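L-hydantoinase (Arthrobacter aurescens, PDB 1GKR) hydrolyses cyclic amides of the hydantoin type at a two-zinc centre, as a homotetrameric dihydropyrimidinase-family enzyme whose stereoselectivity depends on the substrate. Local coordinates at residues A[344-349]-A[390-395]; A[134-139]-A[170-175]. All coordinates share one frame; numbering follows the deposited sequence.

Interaction 1 (A[344-349]-A[390-395]); sequences MMLTNG and LILDLD
Leu-346 projects from its helix toward the end of strand 389-393 and meets two leucines there. Its CG lies 3.7 Å from CD1 of Leu-394, with the two side chains roughly perpendicular; its CD2 methyl meets the branch carbon CG of Leu-392 at 4.2 Å, at a slant. Leu-392 is directed toward the helix, whereas Leu-394, just past the strand, reaches it with its end: CG is anti to the carbonyl carbon (chi1 -70°), which brings the CD1 branch to Leu-346. The interface is small, about 110 Å², and wholly apolar.

The polar groups do not bridge the two segments. Asp-393 turns away from the helix, and its OD1 accepts the backbone N of Asp-395 at 3.0 Å, nearly along the carboxylate C-O bond; this Asx turn shapes the chain as it leaves the strand. The side chain of Thr-347 accepts from the backbone N of Thr-420 on strand 418-428.

Leu-346 also packs on Leu-360 of helix 357-372, while Leu-392 rests on Met-53 and Leu-394 on Phe-51 of strand 51-62. Strand 389-393 runs antiparallel between strands 51-62 and 418-428; the leucines join helix 341-350 to this β-rich part flanking the TIM barrel.

Interaction 2 (A[134-139]-A[170-175]); sequences EIRKMH and FQEIAA
Ile-135 and Ile-173 make the packed inner part of this helix-helix contact. The CG2 methyl of Ile-135 meets the CD1 end of Ile-173 at 4.1 Å, and the two side chains cross at about a right angle. Ile-135 faces the partner helix directly. Ile-173 leaves its backbone obliquely but bends at chi2 (-58°), which swings CD1 across to the other helix. Both isoleucines are buried: Ile-135 also touches Ile-169, and Ile-173 continues inward onto Phe-146 and Ile-180.

On the adjacent, outer side, the contact is looser and partly open to solvent. Glu-172 points toward helix 132-140, and its OE1 comes to 3.7 Å from CG of Arg-136, against the aliphatic part of that chain and not its charged end. NE of Arg-136 stays 5.1 Å from the same OE1, with the guanidinium and carboxylate planes turned 56° apart, so opposite charges are near without pairing; the guanidinium instead forms a salt bridge through NH1 with Asp-140. A second ion pair, Lys-137 NZ to Glu-134 OE2 at 3.0 Å, lies on the side of the helix turned from the partner.

Helix 132-140 follows strand 120-123, and helix 163-176 leads into strand 179-182: outer helices packed side by side around the TIM barrel of the metallo-dependent hydrolases.

In the fold
Interactions 1 and 2 lie on opposite sides of the chain's centre, with their own centres 38 Å apart and nearest atoms about 26 Å apart. Their centres are about 17 Å and 22 Å from that of the chain, and both lie away from the zinc site, though each adjoins elements that lead to it. Strand 51-62, against which Leu-392 and Leu-394 of interaction 1 pack, also carries the zinc ligands His-60 and His-62. In interaction 2, Ile-173 touches Phe-146, next to Lys-147, whose carbamate bridges both zinc ions, and strand 179-182 runs up to the ligand His-183. Gln-171 of segment 170-175 accepts a hydrogen bond from Gln-196 of a second subunit; no other chain touches interaction 1.

Interaction 1 (A[344-349]-A[390-395])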
loop_
_atom_site.group_PDB
_atom_site.type_symbol
_atom_site.label_atom_id
_atom_site.label_comp_id
_atom_site.label_asym_id
_atom_site.label_seq_id
_atom_site.Cartn_x
_atom_site.Cartn_y
_atom_site.Cartn_z
ATOM N N MET A 344 -5.006 14.993 33.312
ATOM C CA MET A 344 -5.546 13.737 32.842
ATOM C C MET A 344 -4.465 12.949 32.101
ATOM O O MET A 344 -4.344 11.741 32.298
ATOM C CB MET A 344 -6.758 13.980 31.950
ATOM C CG MET A 344 -7.965 13.134 32.330
ATOM S SD MET A 344 -8.283 13.154 34.119
ATOM C CE MET A 344 -8.934 11.554 34.358
ATOM N N MET A 345 -3.669 13.627 31.268
ATOM C CA MET A 345 -2.593 12.963 30.518
ATOM C C MET A 345 -1.480 12.509 31.463
ATOM O O MET A 345 -0.931 11.415 31.327
ATOM C CB MET A 345 -1.998 13.902 29.466
ATOM C CG MET A 345 -2.934 14.264 28.345
ATOM S SD MET A 345 -3.849 12.846 27.722
ATOM C CE MET A 345 -2.544 11.853 27.013
ATOM N N LEU A 346 -1.143 13.371 32.414
ATOM C CA LEU A 346 -0.119 13.067 33.399
ATOM C C LEU A 346 -0.551 11.854 34.227
ATOM O O LEU A 346 0.219 10.926 34.445
ATOM C CB LEU A 346 0.052 14.272 34.311
ATOM C CG LEU A 346 1.337 15.094 34.263
ATOM C CD1 LEU A 346 1.984 15.053 32.896
ATOM C CD2 LEU A 346 0.987 16.512 34.683
ATOM N N THR A 347 -1.805 11.870 34.666
ATOM C CA THR A 347 -2.362 10.810 35.490
ATOM C C THR A 347 -2.530 9.446 34.825
ATOM O O THR A 347 -2.003 8.452 35.314
ATOM C CB THR A 347 -3.731 11.246 36.069
ATOM O OG1 THR A 347 -3.526 12.295 37.021
ATOM C CG2 THR A 347 -4.435 10.091 36.746
ATOM N N ASN A 348 -3.260 9.391 33.719
ATOM C CA ASN A 348 -3.504 8.120 33.053
ATOM C C ASN A 348 -2.516 7.764 31.965
ATOM O O ASN A 348 -2.590 6.674 31.384
ATOM C CB ASN A 348 -4.908 8.115 32.479
ATOM C CG ASN A 348 -5.952 8.407 33.526
ATOM O OD1 ASN A 348 -6.154 7.621 34.451
ATOM N ND2 ASN A 348 -6.610 9.551 33.400
ATOM N N GLY A 349 -1.606 8.690 31.676
ATOM C CA GLY A 349 -0.598 8.450 30.662
ATOM C C GLY A 349 0.777 8.248 31.284
ATOM O O GLY A 349 1.290 7.125 31.351
ATOM N N LEU A 390 6.185 25.103 33.969
ATOM C CA LEU A 390 5.285 24.432 34.872
ATOM C C LEU A 390 6.199 23.588 35.756
ATOM O O LEU A 390 7.094 22.898 35.256
ATOM C CB LEU A 390 4.326 23.496 34.120
ATOM C CG LEU A 390 3.440 24.009 32.976
ATOM C CD1 LEU A 390 2.443 22.925 32.566
ATOM C CD2 LEU A 390 2.696 25.239 33.433
ATOM N N ILE A 391 6.030 23.684 37.068
ATOM C CA ILE A 391 6.791 22.826 37.953
ATOM C C ILE A 391 5.749 21.735 38.192
ATOM O O ILE A 391 4.626 22.022 38.594
ATOM C CB ILE A 391 7.159 23.522 39.268
ATOM C CG1 ILE A 391 8.169 24.637 38.992
ATOM C CG2 ILE A 391 7.755 22.509 40.236
ATOM C CD1 ILE A 391 8.638 25.383 40.224
ATOM N N LEU A 392 6.100 20.492 37.900
ATOM C CA LEU A 392 5.166 19.391 38.061
ATOM C C LEU A 392 5.308 18.644 39.371
ATOM O O LEU A 392 6.303 18.760 40.059
ATOM C CB LEU A 392 5.341 18.395 36.915
ATOM C CG LEU A 392 4.501 18.565 35.650
ATOM C CD1 LEU A 392 4.473 19.999 35.186
ATOM C CD2 LEU A 392 5.084 17.663 34.586
ATOM N N ASP A 393 4.284 17.881 39.710
ATOM C CA ASP A 393 4.308 17.059 40.899
ATOM C C ASP A 393 3.590 15.790 40.466
ATOM O O ASP A 393 2.359 15.775 40.355
ATOM C CB ASP A 393 3.551 17.720 42.045
ATOM C CG ASP A 393 3.759 17.004 43.366
ATOM O OD1 ASP A 393 3.696 15.756 43.399
ATOM O OD2 ASP A 393 3.982 17.693 44.381
ATOM N N LEU A 394 4.358 14.739 40.187
ATOM C CA LEU A 394 3.776 13.479 39.750
ATOM C C LEU A 394 3.419 12.563 40.906
ATOM O O LEU A 394 3.132 11.383 40.716
ATOM C CB LEU A 394 4.720 12.746 38.787
ATOM C CG LEU A 394 4.931 13.329 37.385
ATOM C CD1 LEU A 394 3.712 14.139 36.957
ATOM C CD2 LEU A 394 6.135 14.215 37.391
ATOM N N ASP A 395 3.432 13.103 42.113
ATOM C CA ASP A 395 3.087 12.290 43.257
ATOM C C ASP A 395 1.980 12.930 44.091
ATOM O O ASP A 395 2.131 13.191 45.282
ATOM C CB ASP A 395 4.329 12.036 44.098
ATOM C CG ASP A 395 4.055 11.105 45.246
ATOM O OD1 ASP A 395 3.410 10.051 45.024
ATOM O OD2 ASP A 395 4.483 11.431 46.373
#

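Interaction 2 (A[134-139]-A[170-175])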
loop_
_atom_site.group_PDB
_atom_site.type_symbol
_atom_site.label_atom_id
_atom_site.label_comp_id
_atom_site.label_asym_id
_atom_site.label_seq_id
_atom_site.Cartn_x
_atom_site.Cartn_y
_atom_site.Cartn_z
ATOM N N GLU A 134 -11.552 37.735 3.142
ATOM C CA GLU A 134 -11.257 38.177 4.504
ATOM C C GLU A 134 -10.051 37.429 5.074
ATOM O O GLU A 134 -9.359 37.928 5.968
ATOM C CB GLU A 134 -12.458 37.945 5.426
ATOM C CG GLU A 134 -13.641 38.837 5.156
ATOM C CD GLU A 134 -13.292 40.313 5.224
ATOM O OE1 GLU A 134 -12.767 40.776 6.267
ATOM O OE2 GLU A 134 -13.551 41.012 4.226
ATOM N N ILE A 135 -9.808 36.227 4.559
ATOM C CA ILE A 135 -8.703 35.405 5.029
ATOM C C ILE A 135 -7.361 36.105 4.925
ATOM O O ILE A 135 -6.592 36.128 5.883
ATOM C CB ILE A 135 -8.653 34.078 4.267
ATOM C CG1 ILE A 135 -9.805 33.194 4.754
ATOM C CG2 ILE A 135 -7.299 33.397 4.472
ATOM C CD1 ILE A 135 -10.032 31.969 3.938
ATOM N N ARG A 136 -7.080 36.674 3.762
ATOM C CA ARG A 136 -5.835 37.391 3.549
ATOM C C ARG A 136 -5.723 38.519 4.574
ATOM O O ARG A 136 -4.653 38.775 5.125
ATOM C CB ARG A 136 -5.841 37.974 2.144
ATOM C CG ARG A 136 -4.659 37.601 1.306
ATOM C CD ARG A 136 -3.425 38.301 1.797
ATOM N NE ARG A 136 -2.255 37.805 1.086
ATOM C CZ ARG A 136 -0.999 38.064 1.433
ATOM N NH1 ARG A 136 -0.737 38.829 2.493
ATOM N NH2 ARG A 136 -0.005 37.539 0.725
ATOM N N LYS A 137 -6.849 39.184 4.830
ATOM C CA LYS A 137 -6.907 40.301 5.770
ATOM C C LYS A 137 -6.569 39.910 7.203
ATOM O O LYS A 137 -5.792 40.597 7.884
ATOM C CB LYS A 137 -8.302 40.932 5.769
ATOM C CG LYS A 137 -8.776 41.523 4.445
ATOM C CD LYS A 137 -10.103 42.248 4.663
ATOM C CE LYS A 137 -10.736 42.711 3.359
ATOM N NZ LYS A 137 -11.970 43.518 3.611
ATOM N N MET A 138 -7.181 38.820 7.668
ATOM C CA MET A 138 -6.939 38.353 9.027
ATOM C C MET A 138 -5.502 37.853 9.168
ATOM O O MET A 138 -4.861 38.057 10.207
ATOM C CB MET A 138 -7.956 37.266 9.408
ATOM C CG MET A 138 -9.347 37.815 9.578
ATOM S SD MET A 138 -10.587 36.656 10.159
ATOM C CE MET A 138 -11.189 35.976 8.616
ATOM N N HIS A 139 -4.998 37.213 8.114
ATOM C CA HIS A 139 -3.628 36.722 8.106
ATOM C C HIS A 139 -2.696 37.894 8.388
ATOM O O HIS A 139 -1.833 37.818 9.276
ATOM C CB HIS A 139 -3.272 36.128 6.743
ATOM C CG HIS A 139 -1.835 35.724 6.624
ATOM N ND1 HIS A 139 -1.297 34.674 7.332
ATOM C CD2 HIS A 139 -0.816 36.259 5.911
ATOM C CE1 HIS A 139 -0.007 34.579 7.062
ATOM N NE2 HIS A 139 0.311 35.530 6.203
ATOM N N PHE A 170 -8.243 26.188 0.838
ATOM C CA PHE A 170 -6.939 25.531 0.895
ATOM C C PHE A 170 -5.942 26.299 0.041
ATOM O O PHE A 170 -4.801 26.527 0.461
ATOM C CB PHE A 170 -7.029 24.100 0.380
ATOM C CG PHE A 170 -7.462 23.091 1.419
ATOM C CD1 PHE A 170 -8.041 23.493 2.617
ATOM C CD2 PHE A 170 -7.325 21.731 1.171
ATOM C CE1 PHE A 170 -8.478 22.549 3.548
ATOM C CE2 PHE A 170 -7.756 20.788 2.093
ATOM C CZ PHE A 170 -8.336 21.201 3.285
ATOM N N GLN A 171 -6.359 26.708 -1.154
ATOM C CA GLN A 171 -5.458 27.467 -2.012
ATOM C C GLN A 171 -5.083 28.801 -1.389
ATOM O O GLN A 171 -3.914 29.180 -1.428
ATOM C CB GLN A 171 -6.075 27.704 -3.374
ATOM C CG GLN A 171 -6.381 26.438 -4.113
ATOM C CD GLN A 171 -6.999 26.707 -5.462
ATOM O OE1 GLN A 171 -7.928 27.518 -5.591
ATOM N NE2 GLN A 171 -6.496 26.024 -6.483
ATOM N N GLU A 172 -6.042 29.527 -0.821
ATOM C CA GLU A 172 -5.677 30.800 -0.205
ATOM C C GLU A 172 -4.684 30.565 0.928
ATOM O O GLU A 172 -3.666 31.247 1.009
ATOM C CB GLU A 172 -6.895 31.542 0.345
ATOM C CG GLU A 172 -7.450 32.629 -0.571
ATOM C CD GLU A 172 -6.431 33.713 -0.922
ATOM O OE1 GLU A 172 -5.861 34.339 -0.001
ATOM O OE2 GLU A 172 -6.208 33.940 -2.130
ATOM N N ILE A 173 -4.984 29.599 1.796
ATOM C CA ILE A 173 -4.117 29.277 2.925
ATOM C C ILE A 173 -2.697 28.956 2.475
ATOM O O ILE A 173 -1.726 29.377 3.112
ATOM C CB ILE A 173 -4.648 28.069 3.728
ATOM C CG1 ILE A 173 -5.992 28.414 4.367
ATOM C CG2 ILE A 173 -3.655 27.690 4.801
ATOM C CD1 ILE A 173 -5.933 29.614 5.297
ATOM N N ALA A 174 -2.573 28.212 1.382
ATOM C CA ALA A 174 -1.259 27.851 0.876
ATOM C C ALA A 174 -0.513 29.084 0.426
ATOM O O ALA A 174 0.678 29.227 0.690
ATOM C CB ALA A 174 -1.384 26.887 -0.271
ATOM N N ALA A 175 -1.222 29.978 -0.252
ATOM C CA ALA A 175 -0.626 31.203 -0.758
ATOM C C ALA A 175 -0.201 32.175 0.343
ATOM O O ALA A 175 0.697 32.980 0.140
ATOM C CB ALA A 175 -1.589 31.880 -1.703
#